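Local coordinates for MdcA (Pseudomonas aeruginosa, PDB 5VIT), which probably acts as the transferase subunit of malonate decarboxylase, exchanging acetyl for malonyl on the enzyme's acyl carrier protein, at residues 47-52 with 76-81; 65-70 with 90-95. One frame throughout, in Å; residues are numbered along the deposited sequence.

Interaction 1: 47-52 with 76-81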
loop_
_atom_site.group_PDB
_atom_site.type_symbol
_atom_site.label_atom_id
_atom_site.label_comp_id
_atom_site.label_asym_id
_atom_site.label_seq_id
_atom_site.Cartn_x
_atom_site.Cartn_y
_atom_site.Cartn_z
ATOM N N ILE A 47 -48.564 27.567 17.702
ATOM C CA ILE A 47 -47.310 27.360 18.405
ATOM C C ILE A 47 -47.288 28.234 19.648
ATOM O O ILE A 47 -47.829 29.341 19.641
ATOM C CB ILE A 47 -46.118 27.694 17.504
ATOM C CG1 ILE A 47 -46.147 26.806 16.260
ATOM C CG2 ILE A 47 -44.812 27.557 18.256
ATOM C CD1 ILE A 47 -45.240 27.284 15.137
ATOM N N ALA A 48 -46.680 27.744 20.720
ATOM C CA ALA A 48 -46.545 28.545 21.928
ATOM C C ALA A 48 -45.065 28.825 22.175
ATOM O O ALA A 48 -44.218 28.073 21.703
ATOM C CB ALA A 48 -47.171 27.828 23.114
ATOM N N PRO A 49 -44.744 29.920 22.889
ATOM C CA PRO A 49 -43.341 30.120 23.271
ATOM C C PRO A 49 -42.769 28.912 24.033
ATOM O O PRO A 49 -43.456 28.317 24.861
ATOM C CB PRO A 49 -43.390 31.380 24.161
ATOM C CG PRO A 49 -44.858 31.674 24.382
ATOM C CD PRO A 49 -45.580 31.085 23.228
ATOM N N GLY A 50 -41.531 28.543 23.732
ATOM C CA GLY A 50 -40.904 27.412 24.393
ATOM C C GLY A 50 -41.103 26.096 23.658
ATOM O O GLY A 50 -40.448 25.100 23.954
ATOM N N ASP A 51 -42.009 26.097 22.689
ATOM C CA ASP A 51 -42.322 24.897 21.934
ATOM C C ASP A 51 -41.092 24.255 21.297
ATOM O O ASP A 51 -40.166 24.949 20.833
ATOM C CB ASP A 51 -43.347 25.209 20.846
ATOM C CG ASP A 51 -44.767 24.928 21.288
ATOM O OD1 ASP A 51 -44.952 24.592 22.482
ATOM O OD2 ASP A 51 -45.696 25.046 20.447
ATOM N N ARG A 52 -41.094 22.923 21.302
ATOM C CA ARG A 52 -40.175 22.140 20.494
ATOM C C ARG A 52 -40.765 22.038 19.100
ATOM O O ARG A 52 -41.831 21.449 18.901
ATOM C CB ARG A 52 -39.948 20.751 21.094
ATOM C CG ARG A 52 -39.151 20.754 22.377
ATOM C CD ARG A 52 -39.193 19.381 23.028
ATOM N NE ARG A 52 -38.427 19.344 24.272
ATOM C CZ ARG A 52 -38.554 18.395 25.194
ATOM N NH1 ARG A 52 -39.432 17.411 25.017
ATOM N NH2 ARG A 52 -37.815 18.435 26.300
ATOM N N GLY A 76 -42.575 38.780 20.016
ATOM C CA GLY A 76 -43.146 39.041 21.322
ATOM C C GLY A 76 -44.237 38.032 21.606
ATOM O O GLY A 76 -44.749 37.957 22.720
ATOM N N LYS A 77 -44.598 37.262 20.582
ATOM C CA LYS A 77 -45.612 36.222 20.705
ATOM C C LYS A 77 -44.964 34.843 20.645
ATOM O O LYS A 77 -45.335 33.932 21.391
ATOM C CB LYS A 77 -46.669 36.353 19.607
ATOM C CG LYS A 77 -47.487 37.629 19.670
ATOM C CD LYS A 77 -48.673 37.561 18.716
ATOM C CE LYS A 77 -49.673 38.670 18.997
ATOM N NZ LYS A 77 -50.936 38.479 18.241
ATOM N N LEU A 78 -43.995 34.693 19.747
ATOM C CA LEU A 78 -43.237 33.456 19.671
ATOM C C LEU A 78 -41.769 33.747 19.882
ATOM O O LEU A 78 -41.135 34.450 19.107
ATOM C CB LEU A 78 -43.461 32.746 18.340
ATOM C CG LEU A 78 -44.860 32.171 18.135
ATOM C CD1 LEU A 78 -44.940 31.420 16.814
ATOM C CD2 LEU A 78 -45.231 31.262 19.294
ATOM N N HIS A 79 -41.243 33.203 20.965
ATOM C CA HIS A 79 -39.848 33.379 21.327
ATOM C C HIS A 79 -39.431 32.118 22.058
ATOM O O HIS A 79 -40.284 31.319 22.468
ATOM C CB HIS A 79 -39.666 34.613 22.206
ATOM C CG HIS A 79 -40.617 34.650 23.359
ATOM N ND1 HIS A 79 -40.366 34.002 24.548
ATOM C CD2 HIS A 79 -41.843 35.207 23.481
ATOM C CE1 HIS A 79 -41.388 34.184 25.368
ATOM N NE2 HIS A 79 -42.300 34.906 24.742
ATOM N N ASP A 80 -38.125 31.921 22.193
ATOM C CA ASP A 80 -37.619 30.803 22.978
ATOM C C ASP A 80 -38.054 29.441 22.417
ATOM O O ASP A 80 -38.199 28.465 23.150
ATOM C CB ASP A 80 -38.067 30.959 24.437
ATOM C CG ASP A 80 -37.426 32.160 25.111
ATOM O OD1 ASP A 80 -38.061 33.242 25.190
ATOM O OD2 ASP A 80 -36.261 32.019 25.537
ATOM N N LEU A 81 -38.257 29.385 21.106
ATOM C CA LEU A 81 -38.585 28.136 20.439
ATOM C C LEU A 81 -37.382 27.191 20.406
ATOM O O LEU A 81 -36.236 27.605 20.183
ATOM C CB LEU A 81 -39.083 28.412 19.024
ATOM C CG LEU A 81 -40.475 29.019 18.850
ATOM C CD1 LEU A 81 -40.968 28.844 17.414
ATOM C CD2 LEU A 81 -41.457 28.408 19.849
#
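Pro49 sets its ring over the imidazole of His79 in a CH-pi contact, with Pro49 CB 3.8 Å from the centroid of the His79 ring and 20° off the normal. Pro49 and Gly50 are the middle residues of a type II beta turn running from Ala48 to Asp51, just ahead of strand 52-55; the other loop leads into strand 81-85, its parallel neighbour in the Rossmann-like sheet. His79 CG sits between its backbone N and carbonyl carbon (chi1 50°), which brings the ring under the proline, and ND1 donates in the ring plane to the anti lone pair of Asp80 OD1. That carboxylate also forms a salt bridge with Arg103 through OD2. Gly50 N bonds to His79 O at 3.3 Å, and its positive phi is one that calls for glycine. Gly50 CA adds a CH···O contact to Asp80 O at 3.2 Å. Beneath the turn the contact becomes apolar: Ile47 CG2, anti to its backbone N, lies 3.9 Å from Leu78 CD2 and 3.8 Å from Leu81 CD2, with the leucines crossing Ile47 at about a right angle. The turn is braced from its far end by Asp51, whose OD2 holds both Arg21, in a salt bridge, and Ala48 N, at 2.9 Å from above the carboxylate plane. Leu81 CD2 reaches up under the turn, to 3.3 Å from Ala48 O.

Interaction 2: 65-70 with 90-95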
loop_
_atom_site.group_PDB
_atom_site.type_symbol
_atom_site.label_atom_id
_atom_site.label_comp_id
_atom_site.label_asym_id
_atom_site.label_seq_id
_atom_site.Cartn_x
_atom_site.Cartn_y
_atom_site.Cartn_z
ATOM N N PHE A 65 -41.839 27.590 2.618
ATOM C CA PHE A 65 -42.956 28.498 2.835
ATOM C C PHE A 65 -43.216 28.617 4.340
ATOM O O PHE A 65 -43.279 29.722 4.882
ATOM C CB PHE A 65 -44.207 28.031 2.094
ATOM C CG PHE A 65 -45.406 28.913 2.320
ATOM C CD1 PHE A 65 -45.273 30.295 2.329
ATOM C CD2 PHE A 65 -46.667 28.365 2.512
ATOM C CE1 PHE A 65 -46.374 31.114 2.538
ATOM C CE2 PHE A 65 -47.772 29.173 2.712
ATOM C CZ PHE A 65 -47.626 30.551 2.729
ATOM N N LEU A 66 -43.344 27.471 5.009
ATOM C CA LEU A 66 -43.487 27.429 6.464
ATOM C C LEU A 66 -42.299 28.091 7.151
ATOM O O LEU A 66 -42.445 28.813 8.139
ATOM C CB LEU A 66 -43.627 25.982 6.945
ATOM C CG LEU A 66 -44.869 25.252 6.442
ATOM C CD1 LEU A 66 -44.997 23.888 7.116
ATOM C CD2 LEU A 66 -46.115 26.101 6.679
ATOM N N SER A 67 -41.116 27.830 6.616
ATOM C CA SER A 67 -39.892 28.393 7.154
ATOM C C SER A 67 -39.856 29.929 7.036
ATOM O O SER A 67 -39.501 30.629 7.991
ATOM C CB SER A 67 -38.692 27.773 6.435
ATOM O OG SER A 67 -37.497 28.322 6.927
ATOM N N ARG A 68 -40.206 30.457 5.866
ATOM C CA ARG A 68 -40.235 31.911 5.689
ATOM C C ARG A 68 -41.381 32.540 6.477
ATOM O O ARG A 68 -41.255 33.652 6.992
ATOM C CB ARG A 68 -40.355 32.276 4.209
ATOM C CG ARG A 68 -39.167 31.847 3.375
ATOM C CD ARG A 68 -39.366 32.239 1.938
ATOM N NE ARG A 68 -40.674 31.827 1.433
ATOM C CZ ARG A 68 -40.845 30.778 0.645
ATOM N NH1 ARG A 68 -39.786 30.074 0.286
ATOM N NH2 ARG A 68 -42.048 30.445 0.205
ATOM N N SER A 69 -42.501 31.830 6.568
ATOM C CA SER A 69 -43.654 32.346 7.302
ATOM C C SER A 69 -43.393 32.397 8.808
ATOM O O SER A 69 -43.870 33.302 9.483
ATOM C CB SER A 69 -44.887 31.502 7.023
ATOM O OG SER A 69 -45.094 31.345 5.635
ATOM N N LEU A 70 -42.644 31.426 9.330
ATOM C CA LEU A 70 -42.279 31.419 10.748
ATOM C C LEU A 70 -41.376 32.612 11.068
ATOM O O LEU A 70 -41.466 33.201 12.146
ATOM C CB LEU A 70 -41.581 30.101 11.132
ATOM C CG LEU A 70 -41.204 29.835 12.600
ATOM C CD1 LEU A 70 -42.434 29.894 13.477
ATOM C CD2 LEU A 70 -40.524 28.462 12.765
ATOM N N ARG A 90 -30.987 26.749 5.258
ATOM C CA ARG A 90 -31.604 27.950 4.695
ATOM C C ARG A 90 -31.465 29.187 5.595
ATOM O O ARG A 90 -31.507 29.077 6.820
ATOM C CB ARG A 90 -33.078 27.661 4.405
ATOM C CG ARG A 90 -33.278 26.446 3.503
ATOM C CD ARG A 90 -33.609 26.880 2.094
ATOM N NE ARG A 90 -34.762 27.781 2.101
ATOM C CZ ARG A 90 -35.178 28.462 1.037
ATOM N NH1 ARG A 90 -34.523 28.344 -0.117
ATOM N NH2 ARG A 90 -36.234 29.270 1.129
ATOM N N PRO A 91 -31.284 30.376 4.984
ATOM C CA PRO A 91 -31.128 31.637 5.733
ATOM C C PRO A 91 -32.219 31.921 6.783
ATOM O O PRO A 91 -31.876 32.399 7.874
ATOM C CB PRO A 91 -31.141 32.711 4.626
ATOM C CG PRO A 91 -31.469 31.979 3.325
ATOM C CD PRO A 91 -31.043 30.562 3.542
ATOM N N GLU A 92 -33.484 31.625 6.478
ATOM C CA GLU A 92 -34.578 31.858 7.432
ATOM C C GLU A 92 -34.446 30.998 8.685
ATOM O O GLU A 92 -35.018 31.324 9.736
ATOM C CB GLU A 92 -35.953 31.568 6.819
ATOM C CG GLU A 92 -36.034 31.671 5.335
ATOM C CD GLU A 92 -35.571 30.414 4.663
ATOM O OE1 GLU A 92 -36.301 29.396 4.702
ATOM O OE2 GLU A 92 -34.466 30.458 4.097
ATOM N N HIS A 93 -33.746 29.876 8.553
ATOM C CA HIS A 93 -33.570 28.951 9.656
ATOM C C HIS A 93 -32.818 29.643 10.785
ATOM O O HIS A 93 -33.243 29.619 11.946
ATOM C CB HIS A 93 -32.829 27.698 9.187
ATOM C CG HIS A 93 -33.594 26.875 8.190
ATOM N ND1 HIS A 93 -33.002 25.907 7.413
ATOM C CD2 HIS A 93 -34.910 26.873 7.862
ATOM C CE1 HIS A 93 -33.919 25.335 6.649
ATOM N NE2 HIS A 93 -35.081 25.907 6.896
ATOM N N LEU A 94 -31.712 30.291 10.441
ATOM C CA LEU A 94 -30.931 30.989 11.447
ATOM C C LEU A 94 -31.455 32.404 11.696
ATOM O O LEU A 94 -31.179 32.985 12.744
ATOM C CB LEU A 94 -29.466 31.019 11.051
ATOM C CG LEU A 94 -28.833 29.629 10.936
ATOM C CD1 LEU A 94 -27.339 29.766 10.822
ATOM C CD2 LEU A 94 -29.198 28.745 12.122
ATOM N N ASP A 95 -32.217 32.948 10.749
ATOM C CA ASP A 95 -32.930 34.203 10.988
ATOM C C ASP A 95 -33.753 34.112 12.281
ATOM O O ASP A 95 -33.757 35.044 13.087
ATOM C CB ASP A 95 -33.828 34.559 9.795
ATOM C CG ASP A 95 -33.038 35.105 8.603
ATOM O OD1 ASP A 95 -31.920 35.622 8.810
ATOM O OD2 ASP A 95 -33.529 35.005 7.456
#
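Glu92 OE1 is gripped from two sides of the contact: Ser67 OG donates to it at 2.7 Å, and Arg90 NE, from its own segment, adds a weak bond at 3.4 Å. The serine comes in from above the carboxylate plane, 37° out of it. Arg90 NE also lies 3.4 Å from Glu92 OE2 in a salt bridge, so the arginine nitrogen faces both oxygens. The two helices, 64-70 and 91-98, follow successive parallel strands of the Rossmann-like sheet and pack beside each other; the axes of their short segments approach to 8.9 Å at an angle of 33°. Ser67 points its hydroxyl across to the other helix, OG lying anti to the backbone N (chi1 179°). There OG also meets the edge of the His93 imidazole, 3.1 Å from CD2 and close to the ring plane, while Arg90 CB covers one face of that ring.

At the next residue, Arg68 runs side by side with Glu92, and their CG atoms touch at 3.7 Å. A bend at chi3 then carries the Arg68 guanidinium back over Phe65 CA. Its NH1 comes within 3.7 Å of Arg90 NH2, which lies at the edge of the Arg68 guanidinium, near its plane, the two groups being steeply inclined. The like charges are probably offset by the acids around them: Asp64 makes a salt bridge to Arg68 NH1 and a long, weak ion pair with Arg90, and Asp217 takes Arg68 NH2. Tyr221 adds a cation-pi contact to Arg90. The join is thus largely polar, buried round Ser67, Glu92 and His93, with the arginines at its more accessible side; the serine hydroxyl holds the carboxylate by a short bond, Arg90 adds a weaker one, and Glu92 and the aspartates probably balance the arginines' charge.

Overall arrangement
From the N terminus the chain leaves helix 39-46 through 47-52, runs along strand 52-55 and enters helix 64-70, which carries 65-70. It then turns back through 76-81 into strand 81-85 and reaches 90-95 at the start of helix 91-98. The segments alternate, so the two contacts cross: interaction 1 closes a loop that contains most of strand 52-55 and helix 64-70, and interaction 2 one that contains strand 81-85. Interaction 1 joins the loops entering two neighbouring strands, whereas interaction 2 joins the helices that follow those strands. Their centres are 15 Å apart, yet they meet where Ile47 CD1 packs 4.2 Å from Leu70 CD1, linking the loop ahead of strand 52-55 to the end of the following helix.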